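Local coordinates for chromosome-partitioning protein Spo0J (Thermus thermophilus HB27, PDB 1VZ0) that binds the centromere-like site parS, stimulates the ATPase activity of its partner Soj and is probably involved in chromosome partitioning, at residues R125-L130 against R142-A147; V151-R156 against H177-L182; P161-E166 against W191-I196. All coordinates share one frame; numbering follows the deposited sequence.

How the interactions relate
All three contacts join helices, or a helix and the turn after one, in the ParB HTH domain. Interaction 1 joins helix 120-132 to the end of helix 137-144 and closes before the others open, while segments of interactions 2 and 3 alternate along the chain. Centres lie about 15 Å apart for interactions 1 and 2, about 13 Å for 2 and 3, and about 25 Å for 1 and 3. Helix 148-156 links the first two, since Tyr127 packs on Val151 and Ala154; Leu181 links the last two by touching Leu193 and Ile196. The contacts run from the inferred helix-turn-helix motif into the helices that follow it, and interactions 1 and 3 also meet the second subunit.

Interaction 1 of 3, residues R125-L130 against R142-A147; sequences RGYQAL and RRVGKA
Helix 120-132 passes the end of helix 137-144 at some distance, the CA atoms of Tyr127 and Val144 lying 9.4 Å apart, so a long side chain must fill the space between them. Tyr127 does so: its first torsion (chi1 -65°) sets CG beside the backbone N and anti to the carbonyl carbon, and the ring extends to the end of helix 137-144, where CE2 meets the methyl CG1 of Val144 at 4.2 Å. A beta-branched valine offers that methyl close to its backbone. The hydroxyl ends against the aliphatic part of Lys146, OH to CD 3.4 Å, the extended lysine chain crossing the tyrosine at about a right angle. OE1 of Glu123 lies near both polar ends, in a weak hydrogen bond with the hydroxyl and a long, weak ion pair with the lysine. Between Val144 and Lys146, Gly145 adopts positive phi (72°), easy for a residue without a side chain, and closes the helix with a Schellman motif; its N bonds to Arg142 O at 3.0 Å. Ala147 takes the N-cap position of helix 148-156. A tight glycine turn between two short helices, packed on a preceding helix, is consistent with the helix-turn-helix DNA-binding motif inferred for residues 137-156.

Interaction 2 of 3, residues V151-R156 against H177-L182; sequences VANALR and HARALL
Arg156 and Leu182 carry this contact, which fastens residues 151-156 of helix 148-156, the second helix of the inferred helix-turn-helix motif, to helix 175-183 of the same DNA-binding domain. Their CA atoms are 8.0 Å apart, and both side chains set out toward the opposite helix and cross obliquely. The arginine chain is not stretched out: a bend at chi3 (59°) swings the guanidinium back above the leucine. As a result one face of that flat group rests on CD1 of Leu182, which lies 3.7 Å above the guanidinium plane and offset toward its rim, while NH1 comes 3.8 Å from the CB of Leu182. CD1 of Leu182 also lies 3.6 Å from the backbone O of Arg156, at roughly a right angle to the direction of the guanidinium, and CD2 reaches the same oxygen. Each residue type fits: a leucine can offer two methyls to backbone and side chain at once, and also packs on Gln159 and Leu160 of the loop after helix 148-156, whereas the weakly hydrated face of a guanidinium can lie on a methyl while an N-H in its plane still reaches water. Arg156 also touches a crystal neighbour, so its exact pose may partly reflect the lattice. Asn153 and Arg179, a turn earlier on their helices, approach only loosely. A water molecule completes the link at the edge of the guanidinium, in its plane: it accepts a hydrogen bond from NH1 of Arg156 at 3.1 Å and donates one to the backbone O of Arg179 at 2.7 Å.

Interaction 3 of 3, residues P161-E166 against W191-I196; sequences PPEALE and WGLKEI
Flat rings take no part where Leu193 meets Ala164; the indole of Trp191 belongs to the other side of helix 189-199, where CG of Glu195, one turn on, lies 3.4 Å above one face and offset toward the rim. The meeting itself is aliphatic. Leu193 sends CD1 onto the backbone of helix 162-169, 3.7 Å from CA of Ala164 and 3.8 Å from O of Glu163, while its CG lies 4.2 Å from CB of Ala164. CG is only roughly anti to the backbone N (chi1 -151°), which carries CD1 over to CA of Ala164. Alanine suits the place because its small side chain lets the helices come close, the CA atoms of Ala164 and Leu193 being 6.6 Å apart. This joins the first and third of three successive helices in the ParB HTH domain, and the middle one, 175-183, adds Leu181 to the same leucine. Leu60 of the second subunit also packs on Leu193, and the carboxylate of Glu163 turns away to bond Ser53 of that subunit. Shortening Leu193 to an alanine would probably open a gap over Ala164 and Glu163 and weaken the packing of Leu181 and of Leu60 of the second subunit. Helix 162-169 starts at two prolines: Pro161 is the N-cap, its O accepting from both Ala164 N (2.9 Å) and Leu165 N (3.2 Å), and Pro162 fits the first turn, where no backbone N-H is needed.

Interaction 1 of 3, residues R125-L130 against R142-A147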
loop_
_atom_site.group_PDB
_atom_site.type_symbol
_atom_site.label_atom_id
_atom_site.label_comp_id
_atom_site.label_asym_id
_atom_site.label_seq_id
_atom_site.Cartn_x
_atom_site.Cartn_y
_atom_site.Cartn_z
ATOM N N ARG C 125 -7.300 10.387 3.160
ATOM C CA ARG C 125 -8.594 10.058 2.562
ATOM C C ARG C 125 -9.462 9.276 3.545
ATOM O O ARG C 125 -10.689 9.439 3.575
ATOM C CB ARG C 125 -8.419 9.248 1.268
ATOM C CG ARG C 125 -7.711 9.990 0.146
ATOM C CD ARG C 125 -7.627 9.134 -1.116
ATOM N NE ARG C 125 -6.757 9.743 -2.115
ATOM C CZ ARG C 125 -7.043 10.853 -2.789
ATOM N NH1 ARG C 125 -6.173 11.329 -3.670
ATOM N NH2 ARG C 125 -8.197 11.478 -2.599
ATOM N N GLY C 126 -8.816 8.424 4.337
ATOM C CA GLY C 126 -9.529 7.636 5.325
ATOM C C GLY C 126 -10.143 8.531 6.384
ATOM O O GLY C 126 -11.327 8.414 6.696
ATOM N N TYR C 127 -9.343 9.437 6.936
ATOM C CA TYR C 127 -9.838 10.349 7.964
ATOM C C TYR C 127 -11.002 11.155 7.406
ATOM O O TYR C 127 -12.031 11.310 8.062
ATOM C CB TYR C 127 -8.735 11.308 8.414
ATOM C CG TYR C 127 -7.569 10.640 9.103
ATOM C CD1 TYR C 127 -6.384 11.338 9.321
ATOM C CD2 TYR C 127 -7.644 9.311 9.530
ATOM C CE1 TYR C 127 -5.297 10.737 9.939
ATOM C CE2 TYR C 127 -6.564 8.694 10.154
ATOM C CZ TYR C 127 -5.392 9.412 10.351
ATOM O OH TYR C 127 -4.302 8.797 10.917
ATOM N N GLN C 128 -10.846 11.658 6.188
ATOM C CA GLN C 128 -11.904 12.443 5.571
ATOM C C GLN C 128 -13.200 11.650 5.417
ATOM O O GLN C 128 -14.292 12.196 5.588
ATOM C CB GLN C 128 -11.469 12.964 4.205
ATOM C CG GLN C 128 -12.503 13.875 3.588
ATOM C CD GLN C 128 -12.146 14.300 2.188
ATOM O OE1 GLN C 128 -12.035 13.468 1.281
ATOM N NE2 GLN C 128 -11.963 15.604 1.996
ATOM N N ALA C 129 -13.083 10.371 5.086
ATOM C CA ALA C 129 -14.259 9.533 4.924
ATOM C C ALA C 129 -14.961 9.371 6.275
ATOM O O ALA C 129 -16.189 9.383 6.349
ATOM C CB ALA C 129 -13.864 8.166 4.363
ATOM N N LEU C 130 -14.181 9.219 7.343
ATOM C CA LEU C 130 -14.757 9.060 8.670
ATOM C C LEU C 130 -15.492 10.334 9.087
ATOM O O LEU C 130 -16.543 10.268 9.726
ATOM C CB LEU C 130 -13.666 8.705 9.684
ATOM C CG LEU C 130 -13.133 7.269 9.593
ATOM C CD1 LEU C 130 -11.924 7.074 10.500
ATOM C CD2 LEU C 130 -14.251 6.308 9.970
ATOM N N ARG C 142 -9.069 8.965 18.140
ATOM C CA ARG C 142 -9.209 7.921 19.139
ATOM C C ARG C 142 -9.284 6.568 18.459
ATOM O O ARG C 142 -8.485 5.676 18.736
ATOM C CB ARG C 142 -10.470 8.151 19.974
ATOM C CG ARG C 142 -10.378 9.365 20.875
ATOM C CD ARG C 142 -11.641 9.572 21.688
ATOM N NE ARG C 142 -11.426 10.575 22.727
ATOM C CZ ARG C 142 -12.345 10.958 23.606
ATOM N NH1 ARG C 142 -12.047 11.878 24.517
ATOM N NH2 ARG C 142 -13.560 10.429 23.573
ATOM N N ARG C 143 -10.243 6.424 17.557
ATOM C CA ARG C 143 -10.422 5.168 16.853
ATOM C C ARG C 143 -9.143 4.689 16.166
ATOM O O ARG C 143 -8.997 3.498 15.893
ATOM C CB ARG C 143 -11.558 5.301 15.835
ATOM C CG ARG C 143 -12.657 4.265 16.020
ATOM C CD ARG C 143 -12.092 2.854 15.899
ATOM N NE ARG C 143 -13.065 1.822 16.243
ATOM C CZ ARG C 143 -14.239 1.661 15.640
ATOM N NH1 ARG C 143 -14.597 2.472 14.653
ATOM N NH2 ARG C 143 -15.054 0.686 16.022
ATOM N N VAL C 144 -8.213 5.604 15.897
ATOM C CA VAL C 144 -6.966 5.218 15.239
ATOM C C VAL C 144 -5.736 5.340 16.135
ATOM O O VAL C 144 -4.649 4.904 15.762
ATOM C CB VAL C 144 -6.724 6.041 13.950
ATOM C CG1 VAL C 144 -7.900 5.872 13.001
ATOM C CG2 VAL C 144 -6.509 7.506 14.293
ATOM N N GLY C 145 -5.910 5.933 17.310
ATOM C CA GLY C 145 -4.801 6.079 18.236
ATOM C C GLY C 145 -3.754 7.105 17.845
ATOM O O GLY C 145 -2.558 6.806 17.842
ATOM N N LYS C 146 -4.196 8.316 17.520
ATOM C CA LYS C 146 -3.284 9.387 17.134
ATOM C C LYS C 146 -3.805 10.727 17.635
ATOM O O LYS C 146 -4.976 10.847 17.995
ATOM C CB LYS C 146 -3.116 9.409 15.612
ATOM C CG LYS C 146 -2.538 8.114 15.066
ATOM C CD LYS C 146 -2.326 8.150 13.573
ATOM C CE LYS C 146 -1.781 6.818 13.083
ATOM N NZ LYS C 146 -1.470 6.834 11.624
ATOM N N ALA C 147 -2.933 11.730 17.668
ATOM C CA ALA C 147 -3.322 13.054 18.138
ATOM C C ALA C 147 -4.251 13.744 17.146
ATOM O O ALA C 147 -4.180 13.498 15.942
ATOM C CB ALA C 147 -2.087 13.901 18.368
#

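Interaction 2 of 3, residues V151-R156 against H177-L182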
loop_
_atom_site.group_PDB
_atom_site.type_symbol
_atom_site.label_atom_id
_atom_site.label_comp_id
_atom_site.label_asym_id
_atom_site.label_seq_id
_atom_site.Cartn_x
_atom_site.Cartn_y
_atom_site.Cartn_z
ATOM N N VAL C 151 -4.327 14.155 12.712
ATOM C CA VAL C 151 -5.446 13.989 11.793
ATOM C C VAL C 151 -5.685 15.253 10.976
ATOM O O VAL C 151 -5.889 15.185 9.762
ATOM C CB VAL C 151 -6.740 13.644 12.556
ATOM C CG1 VAL C 151 -7.928 13.610 11.601
ATOM C CG2 VAL C 151 -6.577 12.310 13.244
ATOM N N ALA C 152 -5.661 16.402 11.643
ATOM C CA ALA C 152 -5.883 17.678 10.968
ATOM C C ALA C 152 -4.801 17.919 9.920
ATOM O O ALA C 152 -5.084 18.373 8.809
ATOM C CB ALA C 152 -5.897 18.822 11.987
ATOM N N ASN C 153 -3.560 17.613 10.278
ATOM C CA ASN C 153 -2.442 17.790 9.363
ATOM C C ASN C 153 -2.529 16.881 8.148
ATOM O O ASN C 153 -2.155 17.281 7.047
ATOM C CB ASN C 153 -1.118 17.558 10.082
ATOM C CG ASN C 153 -0.565 18.828 10.687
ATOM O OD1 ASN C 153 -1.219 19.480 11.507
ATOM N ND2 ASN C 153 0.646 19.196 10.276
ATOM N N ALA C 154 -3.007 15.656 8.344
ATOM C CA ALA C 154 -3.142 14.731 7.226
ATOM C C ALA C 154 -4.224 15.238 6.272
ATOM O O ALA C 154 -4.028 15.235 5.062
ATOM C CB ALA C 154 -3.488 13.341 7.719
ATOM N N LEU C 155 -5.356 15.683 6.817
ATOM C CA LEU C 155 -6.452 16.201 5.996
ATOM C C LEU C 155 -6.025 17.354 5.086
ATOM O O LEU C 155 -6.528 17.489 3.968
ATOM C CB LEU C 155 -7.609 16.671 6.886
ATOM C CG LEU C 155 -8.360 15.568 7.640
ATOM C CD1 LEU C 155 -9.302 16.187 8.660
ATOM C CD2 LEU C 155 -9.118 14.699 6.649
ATOM N N ARG C 156 -5.108 18.189 5.568
ATOM C CA ARG C 156 -4.619 19.318 4.780
ATOM C C ARG C 156 -4.030 18.875 3.441
ATOM O O ARG C 156 -4.098 19.609 2.458
ATOM C CB ARG C 156 -3.564 20.108 5.566
ATOM C CG ARG C 156 -4.148 21.043 6.610
ATOM C CD ARG C 156 -3.067 21.606 7.540
ATOM N NE ARG C 156 -2.026 22.364 6.844
ATOM C CZ ARG C 156 -2.248 23.440 6.091
ATOM N NH1 ARG C 156 -1.233 24.064 5.506
ATOM N NH2 ARG C 156 -3.487 23.890 5.909
ATOM N N HIS C 177 7.746 18.128 1.804
ATOM C CA HIS C 177 7.665 18.870 0.551
ATOM C C HIS C 177 6.222 19.290 0.304
ATOM O O HIS C 177 5.950 20.388 -0.186
ATOM C CB HIS C 177 8.111 17.999 -0.616
ATOM C CG HIS C 177 9.582 17.761 -0.663
ATOM N ND1 HIS C 177 10.492 18.780 -0.845
ATOM C CD2 HIS C 177 10.302 16.619 -0.588
ATOM C CE1 HIS C 177 11.709 18.273 -0.884
ATOM N NE2 HIS C 177 11.622 16.966 -0.730
ATOM N N ALA C 178 5.315 18.376 0.629
ATOM C CA ALA C 178 3.897 18.586 0.451
ATOM C C ALA C 178 3.441 19.748 1.340
ATOM O O ALA C 178 2.710 20.639 0.890
ATOM C CB ALA C 178 3.134 17.289 0.791
ATOM N N ARG C 179 3.884 19.749 2.595
ATOM C CA ARG C 179 3.513 20.833 3.500
ATOM C C ARG C 179 4.036 22.163 2.981
ATOM O O ARG C 179 3.372 23.190 3.142
ATOM C CB ARG C 179 4.058 20.600 4.909
ATOM C CG ARG C 179 3.536 19.348 5.570
ATOM C CD ARG C 179 3.939 19.279 7.028
ATOM N NE ARG C 179 3.914 17.897 7.484
ATOM C CZ ARG C 179 4.973 17.095 7.495
ATOM N NH1 ARG C 179 4.848 15.846 7.913
ATOM N NH2 ARG C 179 6.159 17.544 7.126
ATOM N N ALA C 180 5.225 22.154 2.377
ATOM C CA ALA C 180 5.793 23.384 1.837
ATOM C C ALA C 180 4.930 23.866 0.665
ATOM O O ALA C 180 4.670 25.058 0.531
ATOM C CB ALA C 180 7.254 23.165 1.379
ATOM N N LEU C 181 4.488 22.935 -0.176
ATOM C CA LEU C 181 3.651 23.290 -1.322
ATOM C C LEU C 181 2.318 23.879 -0.861
ATOM O O LEU C 181 1.742 24.698 -1.556
ATOM C CB LEU C 181 3.405 22.065 -2.226
ATOM C CG LEU C 181 4.624 21.524 -2.989
ATOM C CD1 LEU C 181 4.233 20.263 -3.750
ATOM C CD2 LEU C 181 5.166 22.576 -3.958
ATOM N N LEU C 182 1.840 23.461 0.309
ATOM C CA LEU C 182 0.584 23.975 0.850
ATOM C C LEU C 182 0.725 25.422 1.271
ATOM O O LEU C 182 -0.279 26.103 1.431
ATOM C CB LEU C 182 0.111 23.160 2.068
ATOM C CG LEU C 182 -0.538 21.800 1.762
ATOM C CD1 LEU C 182 -0.856 21.069 3.057
ATOM C CD2 LEU C 182 -1.815 22.013 0.933
HETATM O O HOH W 1 1.777 23.440 5.295
#

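Interaction 3 of 3, residues P161-E166 against W191-I196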
loop_
_atom_site.group_PDB
_atom_site.type_symbol
_atom_site.label_atom_id
_atom_site.label_comp_id
_atom_site.label_asym_id
_atom_site.label_seq_id
_atom_site.Cartn_x
_atom_site.Cartn_y
_atom_site.Cartn_z
ATOM N N PRO C 161 -2.892 19.589 -5.391
ATOM C CA PRO C 161 -3.336 19.093 -6.698
ATOM C C PRO C 161 -3.008 17.600 -6.838
ATOM O O PRO C 161 -2.035 17.112 -6.260
ATOM C CB PRO C 161 -2.564 19.966 -7.682
ATOM C CG PRO C 161 -1.339 20.383 -6.900
ATOM C CD PRO C 161 -1.877 20.645 -5.527
ATOM N N PRO C 162 -3.834 16.851 -7.587
ATOM C CA PRO C 162 -3.635 15.411 -7.803
ATOM C C PRO C 162 -2.185 14.994 -8.110
ATOM O O PRO C 162 -1.672 14.054 -7.507
ATOM C CB PRO C 162 -4.592 15.098 -8.954
ATOM C CG PRO C 162 -5.732 16.055 -8.699
ATOM C CD PRO C 162 -5.012 17.342 -8.329
ATOM N N GLU C 163 -1.522 15.684 -9.032
ATOM C CA GLU C 163 -0.136 15.327 -9.354
ATOM C C GLU C 163 0.822 15.467 -8.159
ATOM O O GLU C 163 1.800 14.726 -8.050
ATOM C CB GLU C 163 0.385 16.132 -10.560
ATOM C CG GLU C 163 -0.076 17.557 -10.631
ATOM C CD GLU C 163 -1.444 17.697 -11.268
ATOM O OE1 GLU C 163 -1.541 17.533 -12.499
ATOM O OE2 GLU C 163 -2.421 17.965 -10.541
ATOM N N ALA C 164 0.547 16.393 -7.249
ATOM C CA ALA C 164 1.409 16.530 -6.080
ATOM C C ALA C 164 1.164 15.327 -5.163
ATOM O O ALA C 164 2.097 14.781 -4.582
ATOM C CB ALA C 164 1.115 17.807 -5.347
ATOM N N LEU C 165 -0.091 14.904 -5.040
ATOM C CA LEU C 165 -0.395 13.749 -4.200
ATOM C C LEU C 165 0.193 12.461 -4.797
ATOM O O LEU C 165 0.614 11.572 -4.058
ATOM C CB LEU C 165 -1.911 13.599 -4.002
ATOM C CG LEU C 165 -2.644 14.694 -3.212
ATOM C CD1 LEU C 165 -4.131 14.374 -3.159
ATOM C CD2 LEU C 165 -2.094 14.803 -1.799
ATOM N N GLU C 166 0.231 12.369 -6.127
ATOM C CA GLU C 166 0.798 11.200 -6.804
ATOM C C GLU C 166 2.301 11.119 -6.566
ATOM O O GLU C 166 2.850 10.033 -6.341
ATOM C CB GLU C 166 0.541 11.262 -8.317
ATOM C CG GLU C 166 -0.803 10.730 -8.717
ATOM C CD GLU C 166 -0.946 9.253 -8.398
ATOM O OE1 GLU C 166 -2.009 8.856 -7.887
ATOM O OE2 GLU C 166 -0.000 8.491 -8.668
ATOM N N TRP C 191 3.806 24.655 -10.300
ATOM C CA TRP C 191 5.116 25.204 -10.585
ATOM C C TRP C 191 6.093 24.768 -9.493
ATOM O O TRP C 191 7.203 24.307 -9.775
ATOM C CB TRP C 191 5.069 26.725 -10.621
ATOM C CG TRP C 191 6.433 27.303 -10.809
ATOM C CD1 TRP C 191 7.171 27.298 -11.957
ATOM C CD2 TRP C 191 7.272 27.866 -9.796
ATOM N NE1 TRP C 191 8.420 27.817 -11.722
ATOM C CE2 TRP C 191 8.508 28.177 -10.403
ATOM C CE3 TRP C 191 7.100 28.138 -8.434
ATOM C CZ2 TRP C 191 9.572 28.745 -9.692
ATOM C CZ3 TRP C 191 8.158 28.702 -7.726
ATOM C CH2 TRP C 191 9.377 29.000 -8.359
ATOM N N GLY C 192 5.675 24.920 -8.239
ATOM C CA GLY C 192 6.535 24.538 -7.137
ATOM C C GLY C 192 6.915 23.070 -7.165
ATOM O O GLY C 192 8.064 22.709 -6.868
ATOM N N LEU C 193 5.952 22.223 -7.520
ATOM C CA LEU C 193 6.181 20.783 -7.576
ATOM C C LEU C 193 7.274 20.497 -8.598
ATOM O O LEU C 193 8.186 19.725 -8.336
ATOM C CB LEU C 193 4.899 20.057 -7.988
ATOM C CG LEU C 193 4.594 18.622 -7.536
ATOM C CD1 LEU C 193 3.745 17.953 -8.626
ATOM C CD2 LEU C 193 5.857 17.822 -7.272
ATOM N N LYS C 194 7.168 21.122 -9.767
ATOM C CA LYS C 194 8.158 20.929 -10.820
ATOM C C LYS C 194 9.548 21.318 -10.328
ATOM O O LYS C 194 10.503 20.567 -10.513
ATOM C CB LYS C 194 7.802 21.749 -12.068
ATOM C CG LYS C 194 6.616 21.213 -12.860
ATOM C CD LYS C 194 6.350 22.051 -14.110
ATOM C CE LYS C 194 7.560 22.055 -15.045
ATOM N NZ LYS C 194 7.352 22.904 -16.254
ATOM N N GLU C 195 9.658 22.490 -9.705
ATOM C CA GLU C 195 10.943 22.955 -9.194
ATOM C C GLU C 195 11.567 21.906 -8.283
ATOM O O GLU C 195 12.740 21.563 -8.423
ATOM C CB GLU C 195 10.769 24.263 -8.416
ATOM C CG GLU C 195 10.508 25.474 -9.287
ATOM C CD GLU C 195 11.710 25.849 -10.141
ATOM O OE1 GLU C 195 12.753 26.232 -9.568
ATOM O OE2 GLU C 195 11.618 25.761 -11.383
ATOM N N ILE C 196 10.775 21.391 -7.353
ATOM C CA ILE C 196 11.269 20.390 -6.423
ATOM C C ILE C 196 11.763 19.139 -7.141
ATOM O O ILE C 196 12.858 18.647 -6.866
ATOM C CB ILE C 196 10.182 19.975 -5.422
ATOM C CG1 ILE C 196 9.792 21.176 -4.560
ATOM C CG2 ILE C 196 10.680 18.791 -4.577
ATOM C CD1 ILE C 196 8.680 20.880 -3.551
#